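Local coordinates for protein sortase (Streptomyces avermitilis, PDB 5GO5) that probably acts as a housekeeping cysteine transpeptidase of the sortase E class, anchoring secreted proteins to the cell wall, at residues K92-A96 against V147-P152; T123-F129 against T188-E192; R162-T167 against L179-L185. One frame throughout, in Å; residues are numbered along the deposited sequence.

Contacts 1 and 3 are neighbours, with centres about 8 Å apart. Strand 93-98 of contact 1 pairs with strand 162-167 of contact 3. N94 OD1 lies 2.6 Å from T165 OG1, a probable hydrogen bond that ties them. One sulfate ion touches both, through K92 and R162. Contact 2 lies farther out, at the surface, its centre about 21 Å from that of contact 1 and about 19 Å from that of contact 3. It shares strand 178-190 with contact 3, and F129 CB packs 4.0 Å from L185 CD1. Contact 3 comes nearest the predicted active site: the T167 side chain is about 8 Å from the bound glycine and about 10 Å from that of H100.

Contact 1 (K92-A96 against V147-P152); sequences KGNFA and VIDPVP. With SO4 (sulfate ion), chain D.
N94 makes the polar link, donating from ND2 to the backbone O of D149. The bond is 2.8 Å long and fairly straight, 162° at the hydrogen. The acceptor lies in the amide plane of N94. The donor, in turn, is tilted 30° from the D149 carbonyl plane. CG stands anti to the backbone N (chi1 -175°), which carries the amide from the strand to the loop. Its other end, OD1, is taken by T165, so both ends of this buried amide are satisfied and its rotation is fixed.

The remaining contacts are van der Waals. P152 CG lies 3.5 Å from N94 ND2 and crosses the amide obliquely. A96 CB meets I148 CG2 at 3.7 Å, a small apolar contact that Y83 also borders. At G93 the backbones come close, with its CA 4.5 Å from that of P150.

K92 takes no part in the packing on the loop; its extended chain brings NZ to 2.9 Å from O3 of the sulfate, probably an ion of the crystallisation liquor.

Here the long loop between strands 127-140 and 162-167 is pinned onto strand 93-98 of the sortase beta barrel, away from the annotated sites.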
ATOM      1  N   LYS A  92      -1.658   7.287  12.215  1.00 14.14           N
ATOM      2  CA  LYS A  92      -2.216   8.481  11.654  1.00 14.75           C
ATOM      3  C   LYS A  92      -1.236   9.069  10.662  1.00 13.98           C
ATOM      4  O   LYS A  92      -0.020   9.135  10.942  1.00 14.91           O
ATOM      5  CB  LYS A  92      -2.550   9.501  12.745  1.00 17.65           C
ATOM      6  CG  LYS A  92      -3.700   9.057  13.629  1.00 20.04           C
ATOM      7  CD  LYS A  92      -3.983  10.095  14.703  1.00 24.47           C
ATOM      8  CE  LYS A  92      -4.945   9.524  15.723  1.00 27.82           C
ATOM      9  NZ  LYS A  92      -4.955  10.406  16.926  1.00 33.10           N
ATOM     10  N   GLY A  93      -1.765   9.479   9.519  1.00 12.28           N
ATOM     11  CA  GLY A  93      -0.956   9.958   8.403  1.00 12.13           C
ATOM     12  C   GLY A  93      -1.287   9.131   7.200  1.00 11.89           C
ATOM     13  O   GLY A  93      -2.471   8.767   6.987  1.00 12.23           O
ATOM     14  N   ASN A  94      -0.273   8.867   6.385  1.00 11.14           N
ATOM     15  CA  ASN A  94      -0.451   8.186   5.108  1.00 11.25           C
ATOM     16  C   ASN A  94       0.689   7.184   4.946  1.00 11.25           C
ATOM     17  O   ASN A  94       1.810   7.562   4.646  1.00 13.00           O
ATOM     18  CB  ASN A  94      -0.478   9.197   3.989  1.00 11.59           C
ATOM     19  CG  ASN A  94      -0.771   8.581   2.652  1.00 13.30           C
ATOM     20  OD1 ASN A  94      -1.001   7.362   2.538  1.00 12.87           O
ATOM     21  ND2 ASN A  94      -0.748   9.413   1.602  1.00 12.86           N
ATOM     22  N   PHE A  95       0.376   5.899   5.135  1.00 10.35           N
ATOM     23  CA  PHE A  95       1.334   4.797   4.974  1.00 10.51           C
ATOM     24  C   PHE A  95       1.458   4.516   3.478  1.00 10.36           C
ATOM     25  O   PHE A  95       0.587   3.931   2.886  1.00 10.73           O
ATOM     26  CB  PHE A  95       0.826   3.585   5.745  1.00 10.80           C
ATOM     27  CG  PHE A  95       1.611   2.307   5.548  1.00 10.60           C
ATOM     28  CD1 PHE A  95       2.774   2.057   6.250  1.00 10.97           C
ATOM     29  CD2 PHE A  95       1.153   1.327   4.682  1.00 11.82           C
ATOM     30  CE1 PHE A  95       3.478   0.867   6.062  1.00 11.29           C
ATOM     31  CE2 PHE A  95       1.853   0.163   4.506  1.00 11.87           C
ATOM     32  CZ  PHE A  95       3.015  -0.075   5.207  1.00 11.52           C
ATOM     33  N   ALA A  96       2.558   4.966   2.887  1.00 10.07           N
ATOM     34  CA  ALA A  96       2.675   4.950   1.441  1.00 10.95           C
ATOM     35  C   ALA A  96       3.659   3.903   0.981  1.00 10.55           C
ATOM     36  O   ALA A  96       4.763   3.786   1.515  1.00 10.26           O
ATOM     37  CB  ALA A  96       3.100   6.307   0.952  1.00 11.56           C
ATOM     38  N   VAL A 147       0.994  12.985  -3.751  1.00 18.06           N
ATOM     39  CA  VAL A 147       0.138  11.830  -3.538  1.00 16.93           C
ATOM     40  C   VAL A 147       0.444  11.062  -2.268  1.00 15.25           C
ATOM     41  O   VAL A 147      -0.444  10.338  -1.792  1.00 14.35           O
ATOM     42  CB  VAL A 147       0.126  10.857  -4.743  1.00 19.29           C
ATOM     43  CG1 VAL A 147      -0.379  11.583  -5.991  1.00 21.17           C
ATOM     44  CG2 VAL A 147       1.480  10.225  -4.962  1.00 19.50           C
ATOM     45  N   ILE A 148       1.652  11.206  -1.720  1.00 14.05           N
ATOM     46  CA  ILE A 148       2.046  10.524  -0.477  1.00 14.82           C
ATOM     47  C   ILE A 148       2.052  11.411   0.729  1.00 14.74           C
ATOM     48  O   ILE A 148       2.485  10.972   1.779  1.00 16.71           O
ATOM     49  CB  ILE A 148       3.404   9.790  -0.597  1.00 16.81           C
ATOM     50  CG1 ILE A 148       4.556  10.808  -0.728  1.00 19.94           C
ATOM     51  CG2 ILE A 148       3.319   8.790  -1.742  1.00 17.31           C
ATOM     52  CD1 ILE A 148       5.943  10.193  -0.579  1.00 20.19           C
ATOM     53  N   ASP A 149       1.500  12.627   0.625  1.00 13.89           N
ATOM     54  CA  ASP A 149       1.426  13.496   1.793  1.00 13.81           C
ATOM     55  C   ASP A 149       0.418  12.955   2.830  1.00 13.70           C
ATOM     56  O   ASP A 149      -0.412  12.070   2.526  1.00 13.52           O
ATOM     57  CB  ASP A 149       0.963  14.908   1.362  1.00 15.65           C
ATOM     58  CG  ASP A 149       2.019  15.678   0.620  1.00 19.51           C
ATOM     59  OD1 ASP A 149       3.214  15.393   0.791  1.00 21.50           O
ATOM     60  OD2 ASP A 149       1.610  16.600  -0.067  1.00 19.86           O
ATOM     61  N   PRO A 150       0.461  13.487   4.058  1.00 13.59           N
ATOM     62  CA  PRO A 150      -0.431  12.953   5.049  1.00 14.51           C
ATOM     63  C   PRO A 150      -1.895  13.044   4.712  1.00 14.65           C
ATOM     64  O   PRO A 150      -2.636  12.149   5.093  1.00 15.51           O
ATOM     65  CB  PRO A 150      -0.093  13.783   6.312  1.00 15.15           C
ATOM     66  CG  PRO A 150       1.319  14.092   6.142  1.00 15.21           C
ATOM     67  CD  PRO A 150       1.467  14.370   4.679  1.00 15.42           C
ATOM     68  N   VAL A 151      -2.327  14.144   4.093  1.00 14.05           N
ATOM     69  CA  VAL A 151      -3.681  14.338   3.587  1.00 15.34           C
ATOM     70  C   VAL A 151      -3.578  14.760   2.139  1.00 15.62           C
ATOM     71  O   VAL A 151      -3.591  15.959   1.827  1.00 15.50           O
ATOM     72  CB  VAL A 151      -4.531  15.343   4.434  1.00 15.62           C
ATOM     73  CG1 VAL A 151      -5.963  15.346   3.941  1.00 15.27           C
ATOM     74  CG2 VAL A 151      -4.488  14.975   5.883  1.00 16.69           C
ATOM     75  N   PRO A 152      -3.480  13.798   1.201  1.00 15.11           N
ATOM     76  CA  PRO A 152      -3.211  14.196  -0.188  1.00 16.55           C
ATOM     77  C   PRO A 152      -4.385  14.887  -0.859  1.00 19.69           C
ATOM     78  O   PRO A 152      -5.510  14.411  -0.765  1.00 19.04           O
ATOM     79  CB  PRO A 152      -2.975  12.864  -0.914  1.00 16.91           C
ATOM     80  CG  PRO A 152      -2.704  11.895   0.151  1.00 15.41           C
ATOM     81  CD  PRO A 152      -3.444  12.329   1.379  1.00 14.97           C
TER
HETATM   82  S   SO4 D 303      -7.762   7.780  17.979  1.00 41.00           S
HETATM   83  O1  SO4 D 303      -8.358   8.073  16.639  1.00 42.89           O
HETATM   84  O2  SO4 D 303      -8.878   7.385  18.882  1.00 40.99           O
HETATM   85  O3  SO4 D 303      -7.033   8.986  18.438  1.00 38.73           O
HETATM   86  O4  SO4 D 303      -6.821   6.649  17.966  1.00 36.37           O

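Contact 2 (T123-F129 against T188-E192); sequences TDGTTWF and TQPVE
W128 and V191 pack with their side chains at about a right angle. V191 CG1 approaches the indole obliquely, 3.9 Å from CD1. From its own segment, T123 CB covers one face of the ring, offset toward the rim. P190 O lies at the edge, in the ring plane. A water is also at that edge: it accepts from W128 NE1 and donates to V191 O, so the indole N-H is bridged to the other segment. P196 and L199 of the C-terminal tail touch the ring as well.

V191 also reaches the turn. Its CG2 lies 3.5 Å from G125 O, and its CG1 3.8 Å from T123 OG1, where the two side chains cross at about a right angle.

The turn belongs to the hairpin of strands 119-123 and 127-140. T123 OG1 accepts from G125 N in an ST turn. D124 OD1 accepts from T126 N in an Asx turn and also from T127 N, which meets it nearly along the C-O axis. Beyond the turn, strands 127-129 and 188-190 run antiparallel, at 158°. W128 and Q189 form a hydrogen-bonded pair: W128 N gives to Q189 O at 2.8 Å, and Q189 N returns to W128 O at 3.0 Å. V191 N adds a bond to T126 O, from above the carbonyl plane.

F129 and T188 share the sheet face opposite W128 and Q189. T188 CG2 comes obliquely to the phenyl ring, 3.8 Å from CD2. With OG1 anti to the carbonyl carbon (chi1 -55°), T127 CG2 falls anti to the backbone N and lies over one face of that ring. The same methyl meets T188 CB at 4.0 Å. A second water donates to both T126 O and E192 OE1.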
ATOM      1  N   THR A 123      -0.041  -7.558   7.588  1.00 12.11           N
ATOM      2  CA  THR A 123       0.330  -8.040   8.895  1.00 12.90           C
ATOM      3  C   THR A 123       1.751  -7.594   9.226  1.00 12.66           C
ATOM      4  O   THR A 123       2.635  -7.621   8.348  1.00 13.23           O
ATOM      5  CB  THR A 123       0.190  -9.578   9.068  1.00 13.46           C
ATOM      6  OG1 THR A 123       0.735  -9.949  10.338  1.00 15.63           O
ATOM      7  CG2 THR A 123       0.869 -10.354   7.951  1.00 13.57           C
ATOM      8  N   ASP A 124       1.943  -7.182  10.463  1.00 13.11           N
ATOM      9  CA  ASP A 124       3.301  -6.918  11.016  1.00 15.03           C
ATOM     10  C   ASP A 124       3.788  -8.061  11.901  1.00 17.00           C
ATOM     11  O   ASP A 124       4.798  -7.907  12.596  1.00 17.42           O
ATOM     12  CB  ASP A 124       3.373  -5.596  11.767  1.00 16.48           C
ATOM     13  CG  ASP A 124       2.463  -5.538  12.974  1.00 16.80           C
ATOM     14  OD1 ASP A 124       1.829  -6.545  13.285  1.00 16.71           O
ATOM     15  OD2 ASP A 124       2.298  -4.432  13.554  1.00 20.70           O
ATOM     16  N   GLY A 125       3.052  -9.158  11.927  1.00 16.27           N
ATOM     17  CA  GLY A 125       3.382 -10.271  12.793  1.00 17.89           C
ATOM     18  C   GLY A 125       2.620 -10.293  14.099  1.00 19.14           C
ATOM     19  O   GLY A 125       2.555 -11.349  14.776  1.00 20.54           O
ATOM     20  N   THR A 126       2.072  -9.149  14.466  1.00 17.76           N
ATOM     21  CA  THR A 126       1.264  -8.992  15.706  1.00 18.17           C
ATOM     22  C   THR A 126      -0.194  -8.697  15.386  1.00 17.48           C
ATOM     23  O   THR A 126      -1.116  -9.249  16.034  1.00 16.19           O
ATOM     24  CB  THR A 126       1.846  -7.893  16.557  1.00 20.48           C
ATOM     25  OG1 THR A 126       3.128  -8.328  17.008  1.00 23.09           O
ATOM     26  CG2 THR A 126       0.994  -7.574  17.778  1.00 20.83           C
ATOM     27  N   THR A 127      -0.388  -7.793  14.436  1.00 16.22           N
ATOM     28  CA  THR A 127      -1.713  -7.274  14.078  1.00 14.61           C
ATOM     29  C   THR A 127      -1.985  -7.364  12.587  1.00 14.04           C
ATOM     30  O   THR A 127      -1.086  -7.142  11.769  1.00 14.20           O
ATOM     31  CB  THR A 127      -1.809  -5.796  14.516  1.00 15.48           C
ATOM     32  OG1 THR A 127      -1.501  -5.674  15.927  1.00 16.63           O
ATOM     33  CG2 THR A 127      -3.141  -5.152  14.237  1.00 15.76           C
ATOM     34  N   TRP A 128      -3.234  -7.668  12.251  1.00 12.78           N
ATOM     35  CA  TRP A 128      -3.743  -7.580  10.928  1.00 12.78           C
ATOM     36  C   TRP A 128      -4.441  -6.247  10.760  1.00 13.48           C
ATOM     37  O   TRP A 128      -5.349  -5.942  11.506  1.00 13.98           O
ATOM     38  CB  TRP A 128      -4.811  -8.626  10.677  1.00 13.17           C
ATOM     39  CG  TRP A 128      -4.271 -10.039  10.508  1.00 13.40           C
ATOM     40  CD1 TRP A 128      -4.356 -11.054  11.398  1.00 14.86           C
ATOM     41  CD2 TRP A 128      -3.615 -10.555   9.354  1.00 14.29           C
ATOM     42  NE1 TRP A 128      -3.781 -12.206  10.870  1.00 15.15           N
ATOM     43  CE2 TRP A 128      -3.327 -11.919   9.607  1.00 14.59           C
ATOM     44  CE3 TRP A 128      -3.262 -10.005   8.126  1.00 13.75           C
ATOM     45  CZ2 TRP A 128      -2.687 -12.720   8.682  1.00 14.71           C
ATOM     46  CZ3 TRP A 128      -2.655 -10.811   7.199  1.00 14.36           C
ATOM     47  CH2 TRP A 128      -2.363 -12.140   7.488  1.00 14.05           C
ATOM     48  N   PHE A 129      -4.046  -5.505   9.733  1.00 11.52           N
ATOM     49  CA  PHE A 129      -4.616  -4.199   9.410  1.00 12.25           C
ATOM     50  C   PHE A 129      -5.372  -4.346   8.118  1.00 11.86           C
ATOM     51  O   PHE A 129      -4.778  -4.733   7.097  1.00 12.69           O
ATOM     52  CB  PHE A 129      -3.474  -3.176   9.216  1.00 11.13           C
ATOM     53  CG  PHE A 129      -2.616  -2.964  10.429  1.00 11.66           C
ATOM     54  CD1 PHE A 129      -1.546  -3.818  10.707  1.00 12.47           C
ATOM     55  CD2 PHE A 129      -2.902  -1.929  11.328  1.00 12.76           C
ATOM     56  CE1 PHE A 129      -0.749  -3.621  11.839  1.00 13.41           C
ATOM     57  CE2 PHE A 129      -2.091  -1.717  12.455  1.00 13.63           C
ATOM     58  CZ  PHE A 129      -1.028  -2.568  12.702  1.00 13.49           C
ATOM     59  N   THR A 188      -8.733  -3.535  12.594  1.00 14.04           N
ATOM     60  CA  THR A 188      -7.548  -4.238  13.073  1.00 14.32           C
ATOM     61  C   THR A 188      -8.008  -5.483  13.823  1.00 14.97           C
ATOM     62  O   THR A 188      -9.101  -5.506  14.387  1.00 15.76           O
ATOM     63  CB  THR A 188      -6.704  -3.393  14.045  1.00 16.47           C
ATOM     64  OG1 THR A 188      -7.531  -2.929  15.165  1.00 16.24           O
ATOM     65  CG2 THR A 188      -6.084  -2.253  13.368  1.00 16.90           C
ATOM     66  N   GLN A 189      -7.146  -6.502  13.863  1.00 14.15           N
ATOM     67  CA  GLN A 189      -7.365  -7.627  14.802  1.00 14.57           C
ATOM     68  C   GLN A 189      -6.035  -8.285  15.063  1.00 14.65           C
ATOM     69  O   GLN A 189      -5.118  -8.233  14.228  1.00 13.45           O
ATOM     70  CB  GLN A 189      -8.390  -8.620  14.292  1.00 16.27           C
ATOM     71  CG  GLN A 189      -7.995  -9.436  13.082  1.00 17.62           C
ATOM     72  CD  GLN A 189      -9.118 -10.327  12.577  1.00 20.68           C
ATOM     73  OE1 GLN A 189     -10.181  -9.845  12.182  1.00 26.14           O
ATOM     74  NE2 GLN A 189      -8.879 -11.646  12.544  1.00 21.70           N
ATOM     75  N   PRO A 190      -5.890  -8.951  16.212  1.00 13.95           N
ATOM     76  CA  PRO A 190      -4.642  -9.642  16.485  1.00 14.76           C
ATOM     77  C   PRO A 190      -4.463 -10.893  15.643  1.00 14.62           C
ATOM     78  O   PRO A 190      -5.433 -11.511  15.183  1.00 15.36           O
ATOM     79  CB  PRO A 190      -4.753 -10.050  17.965  1.00 15.23           C
ATOM     80  CG  PRO A 190      -6.051  -9.576  18.433  1.00 15.67           C
ATOM     81  CD  PRO A 190      -6.868  -9.063  17.322  1.00 14.22           C
ATOM     82  N   VAL A 191      -3.204 -11.228  15.374  1.00 16.70           N
ATOM     83  CA  VAL A 191      -2.923 -12.473  14.637  1.00 19.05           C
ATOM     84  C   VAL A 191      -3.412 -13.725  15.417  1.00 20.48           C
ATOM     85  O   VAL A 191      -3.782 -14.703  14.801  1.00 21.96           O
ATOM     86  CB  VAL A 191      -1.454 -12.622  14.250  1.00 20.87           C
ATOM     87  CG1 VAL A 191      -1.030 -11.475  13.322  1.00 21.22           C
ATOM     88  CG2 VAL A 191      -0.581 -12.770  15.472  1.00 24.15           C
ATOM     89  N   GLU A 192      -3.531 -13.640  16.750  1.00 25.13           N
ATOM     90  CA  GLU A 192      -4.234 -14.726  17.525  1.00 27.11           C
ATOM     91  C   GLU A 192      -5.665 -15.026  17.116  1.00 30.96           C
ATOM     92  O   GLU A 192      -6.129 -16.168  17.270  1.00 32.63           O
ATOM     93  CB  GLU A 192      -4.286 -14.443  19.025  1.00 30.31           C
ATOM     94  CG  GLU A 192      -2.979 -14.514  19.745  1.00 30.53           C
ATOM     95  CD  GLU A 192      -2.108 -13.308  19.561  1.00 31.71           C
ATOM     96  OE1 GLU A 192      -2.494 -12.343  18.843  1.00 29.83           O
ATOM     97  OE2 GLU A 192      -1.019 -13.314  20.142  1.00 33.69           O
TER
HETATM   98  O   HOH W   1      -1.047 -10.207  18.630  1.00 32.33           O
HETATM   99  O   HOH W   2      -3.436 -14.851  11.909  1.00 21.80           O

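Contact 3 (R162-T167 against L179-L185); sequences RYLTLT and LIVWAHL. With SO4 (sulfate ion), chain D.
I180 CG2 covers one face of the W182 indole, 3.5 Å above its plane and offset toward the rim. T165 OG1 meets the same ring obliquely, 3.2 Å from CD1; the T165 and W182 side chains lie side by side, pointing the same way. The Y163 ring turns its edge to the other strand: H184 CB lies in the ring plane, 3.9 Å from CD1. Y157 stacks on Y163, whose OH bonds to R159. The R162 guanidinium has a sulfate at its edge, with NH2 donating to O4 at 2.8 Å, while NH1 is held by G90 O.

T165 CG2 presses on I180 CG2, tighter than usual for two carbons. T165 chi1 (-54°) sets CG2 toward I180, while OG1 lies against the indole. T167 OG1 is 3.1 Å from I180 CD1. On the other sheet face, L166 CB packs beside V181 CG2 at 3.8 Å, and L164 CD2 reaches A183 CB.

The backbone is an antiparallel ladder with five bonds. L164 pairs with A183 and L166 with V181, each through two bonds, and L185 N gives to R162 O at 2.8 Å.

The pair is the hairpin of strands 162-167 and 178-190 in the sortase barrel. C169, the predicted acyl-thioester residue, follows just after strand 162-167. On the face of W182 and T165, the buried polar atoms find partners in neighbouring segments: W182 NE1 bonds to V147 O, and T165 OG1 to N94 OD1. Both are therefore satisfied where apolar side chains pack around them.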
ATOM      1  N   ARG A 162      -6.117   7.601   9.093  1.00 11.88           N
ATOM      2  CA  ARG A 162      -5.120   6.549   9.015  1.00 11.85           C
ATOM      3  C   ARG A 162      -5.202   6.002   7.596  1.00 11.60           C
ATOM      4  O   ARG A 162      -6.018   5.097   7.287  1.00 13.04           O
ATOM      5  CB  ARG A 162      -5.352   5.460  10.069  1.00 12.67           C
ATOM      6  CG  ARG A 162      -5.322   5.998  11.501  1.00 13.83           C
ATOM      7  CD  ARG A 162      -5.860   4.951  12.475  1.00 15.64           C
ATOM      8  NE  ARG A 162      -5.899   5.530  13.839  1.00 17.56           N
ATOM      9  CZ  ARG A 162      -4.869   5.569  14.666  1.00 18.65           C
ATOM     10  NH1 ARG A 162      -3.698   5.019  14.370  1.00 19.04           N
ATOM     11  NH2 ARG A 162      -5.024   6.102  15.873  1.00 21.00           N
ATOM     12  N   TYR A 163      -4.392   6.602   6.720  1.00 10.90           N
ATOM     13  CA  TYR A 163      -4.487   6.294   5.312  1.00 10.62           C
ATOM     14  C   TYR A 163      -3.356   5.394   4.837  1.00  9.88           C
ATOM     15  O   TYR A 163      -2.307   5.248   5.489  1.00  9.62           O
ATOM     16  CB  TYR A 163      -4.541   7.566   4.454  1.00 11.10           C
ATOM     17  CG  TYR A 163      -5.605   8.531   4.897  1.00 11.33           C
ATOM     18  CD1 TYR A 163      -6.936   8.106   5.098  1.00 10.94           C
ATOM     19  CD2 TYR A 163      -5.333   9.863   5.085  1.00 11.87           C
ATOM     20  CE1 TYR A 163      -7.918   8.979   5.520  1.00 11.62           C
ATOM     21  CE2 TYR A 163      -6.336  10.743   5.486  1.00 12.33           C
ATOM     22  CZ  TYR A 163      -7.620  10.307   5.695  1.00 12.46           C
ATOM     23  OH  TYR A 163      -8.638  11.157   6.136  1.00 13.32           O
ATOM     24  N   LEU A 164      -3.587   4.813   3.670  1.00 10.34           N
ATOM     25  CA  LEU A 164      -2.606   4.028   2.935  1.00 10.84           C
ATOM     26  C   LEU A 164      -2.666   4.470   1.479  1.00 11.27           C
ATOM     27  O   LEU A 164      -3.757   4.730   0.928  1.00 11.07           O
ATOM     28  CB  LEU A 164      -2.892   2.518   3.084  1.00 11.13           C
ATOM     29  CG  LEU A 164      -2.164   1.547   2.173  1.00 11.74           C
ATOM     30  CD1 LEU A 164      -2.003   0.191   2.884  1.00 11.84           C
ATOM     31  CD2 LEU A 164      -2.846   1.372   0.856  1.00 12.19           C
ATOM     32  N   THR A 165      -1.496   4.534   0.843  1.00 10.16           N
ATOM     33  CA  THR A 165      -1.379   4.842  -0.557  1.00 11.08           C
ATOM     34  C   THR A 165      -0.539   3.759  -1.202  1.00 10.70           C
ATOM     35  O   THR A 165       0.477   3.367  -0.655  1.00 10.32           O
ATOM     36  CB  THR A 165      -0.717   6.188  -0.777  1.00 11.96           C
ATOM     37  OG1 THR A 165      -1.431   7.163  -0.030  1.00 12.68           O
ATOM     38  CG2 THR A 165      -0.722   6.606  -2.253  1.00 12.64           C
ATOM     39  N   LEU A 166      -0.990   3.288  -2.371  1.00 11.04           N
ATOM     40  CA  LEU A 166      -0.157   2.468  -3.255  1.00 11.66           C
ATOM     41  C   LEU A 166       0.094   3.243  -4.515  1.00 12.10           C
ATOM     42  O   LEU A 166      -0.830   3.840  -5.068  1.00 13.08           O
ATOM     43  CB  LEU A 166      -0.854   1.152  -3.641  1.00 11.61           C
ATOM     44  CG  LEU A 166      -1.415   0.287  -2.522  1.00 11.62           C
ATOM     45  CD1 LEU A 166      -2.053  -0.982  -3.099  1.00 11.76           C
ATOM     46  CD2 LEU A 166      -0.362  -0.055  -1.471  1.00 11.89           C
ATOM     47  N   THR A 167       1.325   3.188  -4.968  1.00 12.91           N
ATOM     48  CA  THR A 167       1.744   3.750  -6.266  1.00 13.56           C
ATOM     49  C   THR A 167       2.537   2.762  -7.072  1.00 14.17           C
ATOM     50  O   THR A 167       3.289   1.974  -6.529  1.00 12.90           O
ATOM     51  CB  THR A 167       2.568   5.033  -6.104  1.00 15.06           C
ATOM     52  OG1 THR A 167       2.793   5.625  -7.410  1.00 16.78           O
ATOM     53  CG2 THR A 167       3.887   4.824  -5.451  1.00 14.72           C
ATOM     54  N   LEU A 179      -0.047   4.954 -11.582  1.00 17.33           N
ATOM     55  CA  LEU A 179      -1.320   4.809 -11.028  1.00 16.41           C
ATOM     56  C   LEU A 179      -1.243   4.787  -9.501  1.00 14.74           C
ATOM     57  O   LEU A 179      -0.291   4.222  -8.941  1.00 14.67           O
ATOM     58  CB  LEU A 179      -1.959   3.518 -11.473  1.00 18.04           C
ATOM     59  CG  LEU A 179      -2.281   3.423 -12.978  1.00 19.77           C
ATOM     60  CD1 LEU A 179      -2.857   2.048 -13.250  1.00 21.73           C
ATOM     61  CD2 LEU A 179      -3.272   4.487 -13.359  1.00 21.61           C
ATOM     62  N   ILE A 180      -2.246   5.393  -8.884  1.00 14.14           N
ATOM     63  CA  ILE A 180      -2.289   5.583  -7.429  1.00 13.80           C
ATOM     64  C   ILE A 180      -3.637   5.104  -6.940  1.00 13.39           C
ATOM     65  O   ILE A 180      -4.692   5.367  -7.561  1.00 14.29           O
ATOM     66  CB  ILE A 180      -2.171   7.071  -6.987  1.00 14.20           C
ATOM     67  CG1 ILE A 180      -1.139   7.887  -7.794  1.00 15.42           C
ATOM     68  CG2 ILE A 180      -1.967   7.206  -5.465  1.00 15.16           C
ATOM     69  CD1 ILE A 180       0.280   7.490  -7.528  1.00 16.22           C
ATOM     70  N   VAL A 181      -3.652   4.445  -5.777  1.00 12.47           N
ATOM     71  CA  VAL A 181      -4.900   4.317  -5.002  1.00 12.71           C
ATOM     72  C   VAL A 181      -4.681   4.811  -3.567  1.00 11.89           C
ATOM     73  O   VAL A 181      -3.573   4.713  -3.026  1.00 11.46           O
ATOM     74  CB  VAL A 181      -5.479   2.882  -4.940  1.00 13.24           C
ATOM     75  CG1 VAL A 181      -5.937   2.431  -6.308  1.00 13.78           C
ATOM     76  CG2 VAL A 181      -4.487   1.912  -4.356  1.00 12.92           C
ATOM     77  N   TRP A 182      -5.752   5.327  -2.976  1.00 12.08           N
ATOM     78  CA  TRP A 182      -5.778   5.731  -1.606  1.00 11.05           C
ATOM     79  C   TRP A 182      -6.828   4.963  -0.841  1.00 11.20           C
ATOM     80  O   TRP A 182      -7.941   4.782  -1.323  1.00 11.12           O
ATOM     81  CB  TRP A 182      -6.064   7.235  -1.451  1.00 12.18           C
ATOM     82  CG  TRP A 182      -5.033   8.138  -2.025  1.00 12.31           C
ATOM     83  CD1 TRP A 182      -3.899   8.560  -1.430  1.00 12.67           C
ATOM     84  CD2 TRP A 182      -5.051   8.728  -3.338  1.00 13.03           C
ATOM     85  NE1 TRP A 182      -3.194   9.414  -2.287  1.00 13.56           N
ATOM     86  CE2 TRP A 182      -3.908   9.555  -3.441  1.00 13.13           C
ATOM     87  CE3 TRP A 182      -5.954   8.679  -4.423  1.00 13.92           C
ATOM     88  CZ2 TRP A 182      -3.615  10.281  -4.596  1.00 14.90           C
ATOM     89  CZ3 TRP A 182      -5.645   9.403  -5.592  1.00 15.35           C
ATOM     90  CH2 TRP A 182      -4.503  10.201  -5.649  1.00 14.73           C
ATOM     91  N   ALA A 183      -6.494   4.607   0.391  1.00 10.61           N
ATOM     92  CA  ALA A 183      -7.327   3.801   1.249  1.00 10.99           C
ATOM     93  C   ALA A 183      -7.319   4.330   2.684  1.00 11.59           C
ATOM     94  O   ALA A 183      -6.364   4.994   3.108  1.00 10.76           O
ATOM     95  CB  ALA A 183      -6.822   2.370   1.215  1.00 11.59           C
ATOM     96  N   HIS A 184      -8.307   3.934   3.475  1.00 11.00           N
ATOM     97  CA  HIS A 184      -8.324   4.239   4.892  1.00 11.70           C
ATOM     98  C   HIS A 184      -8.414   2.948   5.737  1.00 10.93           C
ATOM     99  O   HIS A 184      -8.888   1.907   5.268  1.00 11.92           O
ATOM    100  CB  HIS A 184      -9.489   5.156   5.273  1.00 12.80           C
ATOM    101  CG  HIS A 184     -10.803   4.450   5.288  1.00 14.05           C
ATOM    102  ND1 HIS A 184     -11.564   4.262   4.154  1.00 17.21           N
ATOM    103  CD2 HIS A 184     -11.448   3.806   6.284  1.00 16.31           C
ATOM    104  CE1 HIS A 184     -12.635   3.544   4.459  1.00 17.70           C
ATOM    105  NE2 HIS A 184     -12.591   3.267   5.744  1.00 17.60           N
ATOM    106  N   LEU A 185      -7.925   3.034   6.961  1.00 11.29           N
ATOM    107  CA  LEU A 185      -7.900   1.882   7.857  1.00 11.42           C
ATOM    108  C   LEU A 185      -9.321   1.592   8.331  1.00 11.98           C
ATOM    109  O   LEU A 185      -9.963   2.447   8.954  1.00 12.83           O
ATOM    110  CB  LEU A 185      -6.975   2.121   9.031  1.00 12.31           C
ATOM    111  CG  LEU A 185      -6.795   0.918   9.972  1.00 12.61           C
ATOM    112  CD1 LEU A 185      -6.174  -0.274   9.242  1.00 12.32           C
ATOM    113  CD2 LEU A 185      -6.034   1.335  11.225  1.00 14.53           C
TER
HETATM  114  S   SO4 D 303      -7.762   7.780  17.979  1.00 41.00           S
HETATM  115  O1  SO4 D 303      -8.358   8.073  16.639  1.00 42.89           O
HETATM  116  O2  SO4 D 303      -8.878   7.385  18.882  1.00 40.99           O
HETATM  117  O3  SO4 D 303      -7.033   8.986  18.438  1.00 38.73           O
HETATM  118  O4  SO4 D 303      -6.821   6.649  17.966  1.00 36.37           O